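Long-range contact in flagellar hook associated protein type 3 FlgL (Legionella pneumophila subsp. pneumophila, PDB 5YTI), which probably serves as a structural component of the bacterial flagellum, as a hook-associated protein of the flagellin family: residues V213-Y224 / I267-V275. Numbering follows the deposited sequence.
Sequences VTNEAAFVPDNY and IGFNGMEMV
Tyr224 and Asn270 meet through a nearly straight hydrogen bond, ND2 of Asn270 donating to OH of Tyr224 at 2.8 Å (N-H...O 174°). The hydroxyl lies in the amide plane, while ring and amide are turned 66° against each other. The same hydroxyl donates to the carbonyl O of Val220, so two bonds fix its position. With CG anti to its carbonyl carbon (chi1 -70°), Tyr224 brings one ring face under the edge of Phe269, whose CE2 stands 3.6 Å from CD1 of Tyr224 in a T-shaped (edge-to-face) pair. SE of selenomethionine Met272 approaches the tyrosine ring obliquely, a Met-aromatic contact. O of Gly271 accepts from N of Thr214 at 3.0 Å and from N of Asn215 at 3.3 Å, both donors arriving from the same face of its carbonyl plane. Gly271, with positive phi, lets Phe219 come close, their CA atoms 4.0 Å apart. OD1 of Asn215 accepts from N of Ala218, an Asx motif within the loop. Ile288 of strand 285-290 touches the side chains of Tyr224 and Phe269. Residues 270-271 form the two-residue turn of a beta-hairpin joining strands 266-269 and 272-277, against which packs the loop linking the three-stranded and five-stranded antiparallel sheets.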
loop_
_atom_site.group_PDB
_atom_site.type_symbol
_atom_site.label_atom_id
_atom_site.label_comp_id
_atom_site.label_asym_id
_atom_site.label_seq_id
_atom_site.Cartn_x
_atom_site.Cartn_y
_atom_site.Cartn_z
ATOM N N VAL A 213 -1.913 -14.282 -2.698
ATOM C CA VAL A 213 -2.362 -14.417 -4.069
ATOM C C VAL A 213 -1.336 -15.240 -4.855
ATOM O O VAL A 213 -0.165 -14.816 -4.987
ATOM C CB VAL A 213 -2.470 -13.047 -4.751
ATOM C CG1 VAL A 213 -2.787 -13.211 -6.241
ATOM C CG2 VAL A 213 -3.499 -12.188 -4.035
ATOM N N THR A 214 -1.780 -16.393 -5.368
ATOM C CA THR A 214 -0.930 -17.317 -6.107
ATOM C C THR A 214 -1.225 -17.261 -7.587
ATOM O O THR A 214 -0.380 -17.636 -8.389
ATOM C CB THR A 214 -1.131 -18.795 -5.696
ATOM O OG1 THR A 214 -2.439 -19.208 -6.077
ATOM C CG2 THR A 214 -0.955 -19.012 -4.210
ATOM N N ASN A 215 -2.423 -16.832 -7.974
ATOM C CA ASN A 215 -2.702 -16.671 -9.382
ATOM C C ASN A 215 -3.358 -15.308 -9.702
ATOM O O ASN A 215 -4.564 -15.136 -9.648
ATOM C CB ASN A 215 -3.502 -17.871 -9.864
ATOM C CG ASN A 215 -3.712 -17.872 -11.359
ATOM O OD1 ASN A 215 -3.936 -16.811 -11.966
ATOM N ND2 ASN A 215 -3.675 -19.056 -11.966
ATOM N N GLU A 216 -2.522 -14.349 -10.070
ATOM C CA GLU A 216 -2.946 -12.978 -10.319
ATOM C C GLU A 216 -4.083 -12.847 -11.333
ATOM O O GLU A 216 -4.947 -11.953 -11.199
ATOM C CB GLU A 216 -1.770 -12.144 -10.795
ATOM C CG GLU A 216 -2.032 -10.673 -10.728
ATOM C CD GLU A 216 -2.311 -10.217 -9.312
ATOM O OE1 GLU A 216 -3.367 -9.604 -9.116
ATOM O OE2 GLU A 216 -1.494 -10.473 -8.393
ATOM N N ALA A 217 -4.109 -13.713 -12.341
ATOM C CA ALA A 217 -5.195 -13.660 -13.335
ATOM C C ALA A 217 -6.500 -14.177 -12.767
ATOM O O ALA A 217 -7.544 -13.664 -13.118
ATOM C CB ALA A 217 -4.848 -14.431 -14.607
ATOM N N ALA A 218 -6.446 -15.197 -11.912
ATOM C CA ALA A 218 -7.678 -15.724 -11.326
ATOM C C ALA A 218 -8.250 -14.831 -10.188
ATOM O O ALA A 218 -9.335 -15.103 -9.692
ATOM C CB ALA A 218 -7.443 -17.134 -10.818
ATOM N N PHE A 219 -7.511 -13.780 -9.798
ATOM C CA PHE A 219 -7.773 -13.004 -8.601
ATOM C C PHE A 219 -9.024 -12.170 -8.745
ATOM O O PHE A 219 -9.231 -11.553 -9.784
ATOM C CB PHE A 219 -6.612 -12.064 -8.341
ATOM C CG PHE A 219 -6.874 -11.058 -7.251
ATOM C CD1 PHE A 219 -6.744 -11.401 -5.921
ATOM C CD2 PHE A 219 -7.230 -9.754 -7.562
ATOM C CE1 PHE A 219 -6.956 -10.467 -4.936
ATOM C CE2 PHE A 219 -7.459 -8.812 -6.573
ATOM C CZ PHE A 219 -7.336 -9.179 -5.259
ATOM N N VAL A 220 -9.846 -12.142 -7.696
ATOM C CA VAL A 220 -11.037 -11.293 -7.681
ATOM C C VAL A 220 -11.186 -10.547 -6.346
ATOM O O VAL A 220 -11.407 -11.150 -5.283
ATOM C CB VAL A 220 -12.335 -12.097 -7.964
ATOM C CG1 VAL A 220 -13.530 -11.156 -7.948
ATOM C CG2 VAL A 220 -12.243 -12.830 -9.291
ATOM N N PRO A 221 -11.072 -9.227 -6.395
ATOM C CA PRO A 221 -11.263 -8.576 -5.115
ATOM C C PRO A 221 -12.768 -8.662 -4.703
ATOM O O PRO A 221 -13.683 -8.438 -5.539
ATOM C CB PRO A 221 -10.804 -7.136 -5.395
ATOM C CG PRO A 221 -10.999 -6.927 -6.890
ATOM C CD PRO A 221 -11.108 -8.289 -7.540
ATOM N N ASP A 222 -13.015 -9.019 -3.440
ATOM C CA ASP A 222 -14.372 -9.123 -2.910
ATOM C C ASP A 222 -14.333 -9.188 -1.385
ATOM O O ASP A 222 -13.293 -9.379 -0.779
ATOM C CB ASP A 222 -15.071 -10.369 -3.484
ATOM C CG ASP A 222 -16.627 -10.309 -3.425
ATOM O OD1 ASP A 222 -17.181 -9.316 -2.884
ATOM O OD2 ASP A 222 -17.283 -11.281 -3.924
ATOM N N ASN A 223 -15.493 -9.008 -0.777
ATOM C CA ASN A 223 -15.702 -9.259 0.645
ATOM C C ASN A 223 -16.262 -10.682 0.821
ATOM O O ASN A 223 -17.418 -11.010 0.445
ATOM C CB ASN A 223 -16.677 -8.236 1.219
ATOM C CG ASN A 223 -16.035 -6.924 1.489
ATOM O OD1 ASN A 223 -15.182 -6.848 2.329
ATOM N ND2 ASN A 223 -16.458 -5.886 0.816
ATOM N N TYR A 224 -15.418 -11.523 1.406
ATOM C CA TYR A 224 -15.662 -12.953 1.452
ATOM C C TYR A 224 -16.000 -13.352 2.857
ATOM O O TYR A 224 -15.527 -12.765 3.804
ATOM C CB TYR A 224 -14.417 -13.737 0.963
ATOM C CG TYR A 224 -14.135 -13.609 -0.523
ATOM C CD1 TYR A 224 -14.762 -14.418 -1.425
ATOM C CD2 TYR A 224 -13.234 -12.674 -1.002
ATOM C CE1 TYR A 224 -14.518 -14.297 -2.784
ATOM C CE2 TYR A 224 -12.969 -12.540 -2.350
ATOM C CZ TYR A 224 -13.611 -13.359 -3.251
ATOM O OH TYR A 224 -13.364 -13.249 -4.625
ATOM N N ILE A 267 -6.831 -24.088 1.293
ATOM C CA ILE A 267 -8.103 -23.700 0.744
ATOM C C ILE A 267 -7.831 -22.610 -0.269
ATOM O O ILE A 267 -7.150 -21.639 0.030
ATOM C CB ILE A 267 -9.012 -23.099 1.809
ATOM C CG1 ILE A 267 -9.030 -23.987 3.046
ATOM C CG2 ILE A 267 -10.394 -22.937 1.237
ATOM C CD1 ILE A 267 -9.434 -25.424 2.759
ATOM N N GLY A 268 -8.352 -22.774 -1.477
ATOM C CA GLY A 268 -8.094 -21.811 -2.525
ATOM C C GLY A 268 -9.340 -21.425 -3.296
ATOM O O GLY A 268 -10.186 -22.285 -3.650
ATOM N N PHE A 269 -9.423 -20.125 -3.558
ATOM C CA PHE A 269 -10.467 -19.565 -4.374
ATOM C C PHE A 269 -10.038 -18.244 -5.009
ATOM O O PHE A 269 -9.196 -17.508 -4.495
ATOM C CB PHE A 269 -11.765 -19.394 -3.558
ATOM C CG PHE A 269 -11.620 -18.523 -2.336
ATOM C CD1 PHE A 269 -11.185 -19.054 -1.140
ATOM C CD2 PHE A 269 -11.935 -17.165 -2.386
ATOM C CE1 PHE A 269 -11.072 -18.258 -0.022
ATOM C CE2 PHE A 269 -11.771 -16.343 -1.273
ATOM C CZ PHE A 269 -11.349 -16.897 -0.087
ATOM N N ASN A 270 -10.675 -17.946 -6.131
ATOM C CA ASN A 270 -10.415 -16.749 -6.931
ATOM C C ASN A 270 -8.999 -16.210 -6.749
ATOM O O ASN A 270 -8.787 -15.140 -6.188
ATOM C CB ASN A 270 -11.437 -15.671 -6.593
ATOM C CG ASN A 270 -12.812 -15.996 -7.071
ATOM O OD1 ASN A 270 -13.013 -16.885 -7.899
ATOM N ND2 ASN A 270 -13.779 -15.233 -6.584
ATOM N N GLY A 271 -8.037 -16.991 -7.191
ATOM C CA GLY A 271 -6.643 -16.585 -7.136
ATOM C C GLY A 271 -5.927 -16.559 -5.803
ATOM O O GLY A 271 -4.771 -16.183 -5.771
HETATM N N MSE A 272 -6.576 -16.940 -4.706
HETATM C CA MSE A 272 -5.960 -16.808 -3.366
HETATM C C MSE A 272 -5.844 -18.158 -2.712
HETATM O O MSE A 272 -6.670 -19.026 -2.974
HETATM C CB MSE A 272 -6.778 -15.896 -2.437
HETATM C CG MSE A 272 -7.089 -14.507 -2.992
HETATM SE SE MSE A 272 -8.683 -13.741 -2.111
HETATM C CE MSE A 272 -8.518 -11.951 -2.853
ATOM N N GLU A 273 -4.823 -18.348 -1.864
ATOM C CA GLU A 273 -4.678 -19.570 -1.047
ATOM C C GLU A 273 -4.466 -19.192 0.427
ATOM O O GLU A 273 -3.897 -18.145 0.721
ATOM C CB GLU A 273 -3.516 -20.457 -1.565
ATOM C CG GLU A 273 -3.855 -21.253 -2.842
ATOM C CD GLU A 273 -2.738 -22.169 -3.351
ATOM O OE1 GLU A 273 -1.777 -22.470 -2.581
ATOM O OE2 GLU A 273 -2.845 -22.609 -4.532
HETATM N N MSE A 274 -4.950 -20.033 1.343
HETATM C CA MSE A 274 -4.754 -19.856 2.792
HETATM C C MSE A 274 -4.887 -21.186 3.491
HETATM O O MSE A 274 -5.322 -22.164 2.890
HETATM C CB MSE A 274 -5.699 -18.810 3.391
HETATM C CG MSE A 274 -7.209 -19.112 3.477
HETATM SE SE MSE A 274 -8.264 -17.515 2.908
HETATM C CE MSE A 274 -8.052 -17.831 0.980
ATOM N N VAL A 275 -4.482 -21.265 4.758
ATOM C CA VAL A 275 -4.452 -22.560 5.442
ATOM C C VAL A 275 -5.061 -22.450 6.820
ATOM O O VAL A 275 -4.642 -21.595 7.606
ATOM C CB VAL A 275 -3.008 -23.089 5.545
ATOM C CG1 VAL A 275 -2.889 -24.224 6.559
ATOM C CG2 VAL A 275 -2.526 -23.546 4.174
#